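PDB 4OM9: serine protease pet from Escherichia coli, which acts as a serine protease and is an autotransporter enterotoxin, with the host cytoskeletal protein alpha-fodrin as a probable substrate. Local coordinates for residues T54-A58 / Y166-L171; Y85-T91 / L107-E113. One frame throughout, in Å; residues are numbered along the deposited sequence.

Overall arrangement
The two contacts lie on the same side of the elongated passenger domain, about 15 Å apart between centres, both in the part of the chain that belongs to the IgA1 protease family. The segments of interaction 2 (85-91 with 107-113) both fall between those of interaction 1 (54-58 with 166-171). They meet where T54 CG2 packs 3.4 Å from Y85 OH. Both adjoin the five-stranded antiparallel sheet that includes strands 82-85, 88-97 and 102-107. Interaction 1 ties the entry to this sheet to the loop before strand 172-185 of the second antiparallel sheet. Interaction 2 faces the beta-helix, as its partners K380, Y398 and H362 indicate, consistent with a protease domain seated on a beta-helical stalk.

Interaction 1 of 2, residues T54-A58 / Y166-L171; sequences TANGA and YQADLL
With N56 CG held between its backbone N and carbonyl carbon (chi1 78°), and Y166 CG beside its own backbone N (chi1 -62°), the two side chains run alongside each other in the same direction. Their planes are 34° apart, with N56 ND2 3.8 Å from Y166 CD1, while the backbone oxygen N56 O lies at the edge of the ring. The amide is fixed at both ends: ND2 bonds to S79 O, and OD1 accepts the backbone N of A58 at 2.9 Å in a nearly straight bond, which defines an Asx turn.

Two type I turns meet beside this pair. In the turn T54-G57, A55 O lies 3.3 Å from A168 CA, a CA-H...O contact. The methyls A55 CB and A168 CB lie 4.0 Å apart. From the turn A168-L171, L171 sends CD1 to within 3.8 Å of G57 CA.

No hydrogen bond runs directly between the two segments; methyl and CA-H...O contacts join the turns, and a water lies near both A55 O and A168 O. Turn-to-turn docking here links loops leading into two antiparallel sheets, consistent with the two-barrel arrangement of PA-clan peptidases.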
loop_
_atom_site.group_PDB
_atom_site.type_symbol
_atom_site.label_atom_id
_atom_site.label_comp_id
_atom_site.label_asym_id
_atom_site.label_seq_id
_atom_site.Cartn_x
_atom_site.Cartn_y
_atom_site.Cartn_z
ATOM N N THR A 54 -9.743 27.840 -2.715
ATOM C CA THR A 54 -10.864 27.785 -1.790
ATOM C C THR A 54 -11.788 26.626 -2.153
ATOM O O THR A 54 -11.910 26.273 -3.319
ATOM C CB THR A 54 -11.687 29.084 -1.819
ATOM O OG1 THR A 54 -12.168 29.306 -3.155
ATOM C CG2 THR A 54 -10.839 30.312 -1.372
ATOM N N ALA A 55 -12.456 26.064 -1.150
ATOM C CA ALA A 55 -13.458 25.021 -1.342
ATOM C C ALA A 55 -14.415 25.350 -2.476
ATOM O O ALA A 55 -14.755 24.483 -3.281
ATOM C CB ALA A 55 -14.233 24.807 -0.073
ATOM N N ASN A 56 -14.843 26.604 -2.560
ATOM C CA ASN A 56 -15.808 26.969 -3.582
ATOM C C ASN A 56 -15.127 27.425 -4.882
ATOM O O ASN A 56 -15.791 27.776 -5.851
ATOM C CB ASN A 56 -16.764 28.043 -3.054
ATOM C CG ASN A 56 -16.153 29.416 -3.048
ATOM O OD1 ASN A 56 -14.940 29.589 -3.264
ATOM N ND2 ASN A 56 -16.993 30.427 -2.776
ATOM N N GLY A 57 -13.798 27.457 -4.871
ATOM C CA GLY A 57 -13.034 27.791 -6.055
ATOM C C GLY A 57 -12.865 29.267 -6.394
ATOM O O GLY A 57 -12.035 29.594 -7.243
ATOM N N ALA A 58 -13.591 30.165 -5.726
ATOM C CA ALA A 58 -13.609 31.537 -6.195
ATOM C C ALA A 58 -12.374 32.342 -5.765
ATOM O O ALA A 58 -12.167 33.463 -6.233
ATOM C CB ALA A 58 -14.878 32.228 -5.742
ATOM N N TYR A 166 -20.845 26.855 -6.476
ATOM C CA TYR A 166 -20.005 26.956 -5.284
ATOM C C TYR A 166 -20.005 25.697 -4.390
ATOM O O TYR A 166 -19.637 25.776 -3.213
ATOM C CB TYR A 166 -20.412 28.188 -4.455
ATOM C CG TYR A 166 -20.232 29.491 -5.216
ATOM C CD1 TYR A 166 -19.061 29.744 -5.934
ATOM C CD2 TYR A 166 -21.237 30.451 -5.245
ATOM C CE1 TYR A 166 -18.884 30.916 -6.632
ATOM C CE2 TYR A 166 -21.070 31.639 -5.949
ATOM C CZ TYR A 166 -19.891 31.866 -6.638
ATOM O OH TYR A 166 -19.726 33.040 -7.349
ATOM N N GLN A 167 -20.393 24.554 -4.956
ATOM C CA GLN A 167 -20.234 23.241 -4.304
ATOM C C GLN A 167 -18.795 22.727 -4.361
ATOM O O GLN A 167 -18.224 22.563 -5.433
ATOM C CB GLN A 167 -21.153 22.198 -4.950
ATOM C CG GLN A 167 -22.628 22.463 -4.748
ATOM C CD GLN A 167 -22.999 22.606 -3.273
ATOM O OE1 GLN A 167 -22.887 21.652 -2.487
ATOM N NE2 GLN A 167 -23.437 23.806 -2.892
ATOM N N ALA A 168 -18.232 22.448 -3.197
ATOM C CA ALA A 168 -16.868 21.945 -3.079
ATOM C C ALA A 168 -16.712 20.570 -3.737
ATOM O O ALA A 168 -15.694 20.298 -4.397
ATOM C CB ALA A 168 -16.452 21.890 -1.579
ATOM N N ASP A 169 -17.709 19.700 -3.558
ATOM C CA ASP A 169 -17.701 18.395 -4.233
ATOM C C ASP A 169 -17.542 18.553 -5.762
ATOM O O ASP A 169 -16.926 17.728 -6.438
ATOM C CB ASP A 169 -18.989 17.625 -3.943
ATOM C CG ASP A 169 -19.164 17.276 -2.475
ATOM O OD1 ASP A 169 -18.161 17.040 -1.771
ATOM O OD2 ASP A 169 -20.330 17.239 -2.030
ATOM N N LEU A 170 -18.115 19.616 -6.308
ATOM C CA LEU A 170 -18.142 19.789 -7.759
ATOM C C LEU A 170 -16.979 20.616 -8.284
ATOM O O LEU A 170 -16.965 21.015 -9.445
ATOM C CB LEU A 170 -19.459 20.425 -8.176
ATOM C CG LEU A 170 -20.653 19.546 -7.841
ATOM C CD1 LEU A 170 -21.942 20.274 -8.162
ATOM C CD2 LEU A 170 -20.545 18.243 -8.643
ATOM N N LEU A 171 -16.005 20.891 -7.431
ATOM C CA LEU A 171 -14.811 21.589 -7.881
ATOM C C LEU A 171 -14.249 20.899 -9.126
ATOM O O LEU A 171 -13.868 19.733 -9.079
ATOM C CB LEU A 171 -13.759 21.656 -6.765
ATOM C CG LEU A 171 -12.597 22.605 -7.056
ATOM C CD1 LEU A 171 -12.999 24.088 -6.855
ATOM C CD2 LEU A 171 -11.387 22.234 -6.243
HETATM O O HOH W 1 -13.343 21.577 -2.816
#

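Interaction 2 of 2, residues Y85-T91 / L107-E113; sequences YGSTQYT and LNKYVVE
E113 OE2 is gripped by two hydroxyls: T88 OG1 donates to it at 2.7 Å from the syn side, and Y398 OH on the beta-helix forms a second bond. The threonine belongs to a two-residue beta-hairpin whose type II' turn, Y85 to T88, connects strands 82-85 and 88-97. T88 OG1 also bonds K380 NZ, a nearby positive charge that would tend to stabilise the carboxylate.

The other carboxylate oxygen, E113 OE1, accepts from Y90 OH at 2.7 Å through its syn lone pair. Ring and carboxylate planes are roughly perpendicular, and the bend at chi2 of E113 (66°) turns the carboxylate so that T88 OG1 and Y90 OH each meet one oxygen. V111, two residues earlier, seats the same tyrosine: V111 CG2 lies over the ring face, 4.0 Å from the centroid, a CH-pi contact. The other branch, CG1, lies over a face of the Y85 ring, offset toward the rim. V111 thus fills the angle between two aromatic side chains of one hairpin.

At the far end, where strand 102-107 finishes, N108 meets T91 with both its backbone N and its side-chain OD1. N108 N donates to T91 O at 2.6 Å, and N108 OD1 accepts from T91 N at 2.7 Å. This second bond is straight (174°), although the donor sits 56° out of the N108 amide's carbonyl plane.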
loop_
_atom_site.group_PDB
_atom_site.type_symbol
_atom_site.label_atom_id
_atom_site.label_comp_id
_atom_site.label_asym_id
_atom_site.label_seq_id
_atom_site.Cartn_x
_atom_site.Cartn_y
_atom_site.Cartn_z
ATOM N N TYR A 85 -11.129 26.551 3.844
ATOM C CA TYR A 85 -10.112 25.567 3.526
ATOM C C TYR A 85 -10.214 24.473 4.587
ATOM O O TYR A 85 -10.204 24.776 5.798
ATOM C CB TYR A 85 -8.714 26.171 3.507
ATOM C CG TYR A 85 -8.530 27.407 2.644
ATOM C CD1 TYR A 85 -8.867 28.669 3.121
ATOM C CD2 TYR A 85 -7.982 27.319 1.366
ATOM C CE1 TYR A 85 -8.679 29.806 2.345
ATOM C CE2 TYR A 85 -7.794 28.451 0.585
ATOM C CZ TYR A 85 -8.144 29.695 1.086
ATOM O OH TYR A 85 -7.957 30.835 0.319
ATOM N N GLY A 86 -10.324 23.220 4.140
ATOM C CA GLY A 86 -10.582 22.110 5.042
ATOM C C GLY A 86 -11.761 22.384 5.951
ATOM O O GLY A 86 -12.834 22.754 5.483
ATOM N N SER A 87 -11.541 22.237 7.260
ATOM C CA SER A 87 -12.583 22.440 8.260
ATOM C C SER A 87 -12.577 23.841 8.816
ATOM O O SER A 87 -13.099 24.066 9.895
ATOM C CB SER A 87 -12.422 21.481 9.446
ATOM O OG SER A 87 -12.509 20.130 9.055
ATOM N N THR A 88 -11.950 24.781 8.123
ATOM C CA THR A 88 -11.793 26.114 8.698
ATOM C C THR A 88 -12.362 27.197 7.802
ATOM O O THR A 88 -12.176 27.157 6.580
ATOM C CB THR A 88 -10.318 26.417 8.984
ATOM O OG1 THR A 88 -9.738 25.308 9.692
ATOM C CG2 THR A 88 -10.188 27.711 9.805
ATOM N N GLN A 89 -13.064 28.144 8.428
ATOM C CA GLN A 89 -13.658 29.297 7.761
ATOM C C GLN A 89 -12.809 30.546 7.941
ATOM O O GLN A 89 -12.356 30.846 9.030
ATOM C CB GLN A 89 -15.068 29.567 8.290
ATOM C CG GLN A 89 -16.167 28.771 7.609
ATOM C CD GLN A 89 -16.015 27.274 7.789
ATOM O OE1 GLN A 89 -15.930 26.517 6.810
ATOM N NE2 GLN A 89 -15.985 26.832 9.043
ATOM N N TYR A 90 -12.602 31.284 6.864
ATOM C CA TYR A 90 -11.809 32.489 6.934
ATOM C C TYR A 90 -12.599 33.653 6.330
ATOM O O TYR A 90 -13.416 33.477 5.406
ATOM C CB TYR A 90 -10.476 32.316 6.202
ATOM C CG TYR A 90 -9.604 31.201 6.726
ATOM C CD1 TYR A 90 -9.738 29.898 6.247
ATOM C CD2 TYR A 90 -8.628 31.450 7.688
ATOM C CE1 TYR A 90 -8.940 28.885 6.716
ATOM C CE2 TYR A 90 -7.816 30.433 8.169
ATOM C CZ TYR A 90 -7.977 29.158 7.690
ATOM O OH TYR A 90 -7.169 28.148 8.170
ATOM N N THR A 91 -12.351 34.843 6.859
ATOM C CA THR A 91 -13.095 36.012 6.434
ATOM C C THR A 91 -12.132 37.076 5.920
ATOM O O THR A 91 -11.134 37.374 6.576
ATOM C CB THR A 91 -13.959 36.553 7.597
ATOM O OG1 THR A 91 -15.058 35.657 7.820
ATOM C CG2 THR A 91 -14.496 37.958 7.288
ATOM N N LEU A 107 -7.063 37.894 5.033
ATOM C CA LEU A 107 -8.040 37.114 5.766
ATOM C C LEU A 107 -7.888 37.351 7.269
ATOM O O LEU A 107 -6.806 37.696 7.740
ATOM C CB LEU A 107 -7.888 35.633 5.414
ATOM C CG LEU A 107 -8.175 35.220 3.957
ATOM C CD1 LEU A 107 -7.764 33.776 3.703
ATOM C CD2 LEU A 107 -9.651 35.431 3.593
ATOM N N ASN A 108 -8.967 37.165 8.020
ATOM C CA ASN A 108 -8.953 37.409 9.469
ATOM C C ASN A 108 -7.945 36.541 10.268
ATOM O O ASN A 108 -7.476 36.979 11.314
ATOM C CB ASN A 108 -10.355 37.202 10.055
ATOM C CG ASN A 108 -10.840 35.789 9.872
ATOM O OD1 ASN A 108 -10.573 35.169 8.844
ATOM N ND2 ASN A 108 -11.528 35.252 10.880
ATOM N N LYS A 109 -7.621 35.341 9.768
ATOM C CA LYS A 109 -6.664 34.434 10.435
ATOM C C LYS A 109 -5.696 33.757 9.466
ATOM O O LYS A 109 -5.943 33.725 8.269
ATOM C CB LYS A 109 -7.404 33.349 11.231
ATOM C CG LYS A 109 -8.016 33.840 12.546
ATOM C CD LYS A 109 -8.824 32.726 13.197
ATOM C CE LYS A 109 -8.261 32.335 14.562
ATOM N NZ LYS A 109 -8.911 31.080 15.060
ATOM N N TYR A 110 -4.589 33.231 9.988
ATOM C CA TYR A 110 -3.608 32.553 9.143
ATOM C C TYR A 110 -4.189 31.245 8.623
ATOM O O TYR A 110 -4.743 30.458 9.393
ATOM C CB TYR A 110 -2.306 32.251 9.899
ATOM C CG TYR A 110 -1.561 33.449 10.419
ATOM C CD1 TYR A 110 -1.701 34.701 9.823
ATOM C CD2 TYR A 110 -0.711 33.329 11.525
ATOM C CE1 TYR A 110 -1.008 35.807 10.332
ATOM C CE2 TYR A 110 -0.019 34.407 12.023
ATOM C CZ TYR A 110 -0.167 35.657 11.436
ATOM O OH TYR A 110 0.531 36.743 11.963
ATOM N N VAL A 111 -4.045 30.999 7.327
ATOM C CA VAL A 111 -4.539 29.749 6.767
ATOM C C VAL A 111 -3.667 28.556 7.153
ATOM O O VAL A 111 -2.467 28.507 6.877
ATOM C CB VAL A 111 -4.646 29.826 5.249
ATOM C CG1 VAL A 111 -5.061 28.448 4.665
ATOM C CG2 VAL A 111 -5.653 30.886 4.883
ATOM N N VAL A 112 -4.294 27.576 7.775
ATOM C CA VAL A 112 -3.566 26.430 8.277
ATOM C C VAL A 112 -3.456 25.316 7.212
ATOM O O VAL A 112 -2.475 24.578 7.197
ATOM C CB VAL A 112 -4.242 25.923 9.578
ATOM C CG1 VAL A 112 -3.934 24.484 9.859
ATOM C CG2 VAL A 112 -3.807 26.775 10.746
ATOM N N GLU A 113 -4.426 25.231 6.305
ATOM C CA GLU A 113 -4.542 24.060 5.395
ATOM C C GLU A 113 -3.566 24.004 4.225
ATOM O O GLU A 113 -3.233 22.919 3.764
ATOM C CB GLU A 113 -5.964 23.961 4.822
ATOM C CG GLU A 113 -7.045 23.633 5.863
ATOM C CD GLU A 113 -7.257 24.741 6.913
ATOM O OE1 GLU A 113 -6.725 25.867 6.748
ATOM O OE2 GLU A 113 -7.959 24.463 7.911
#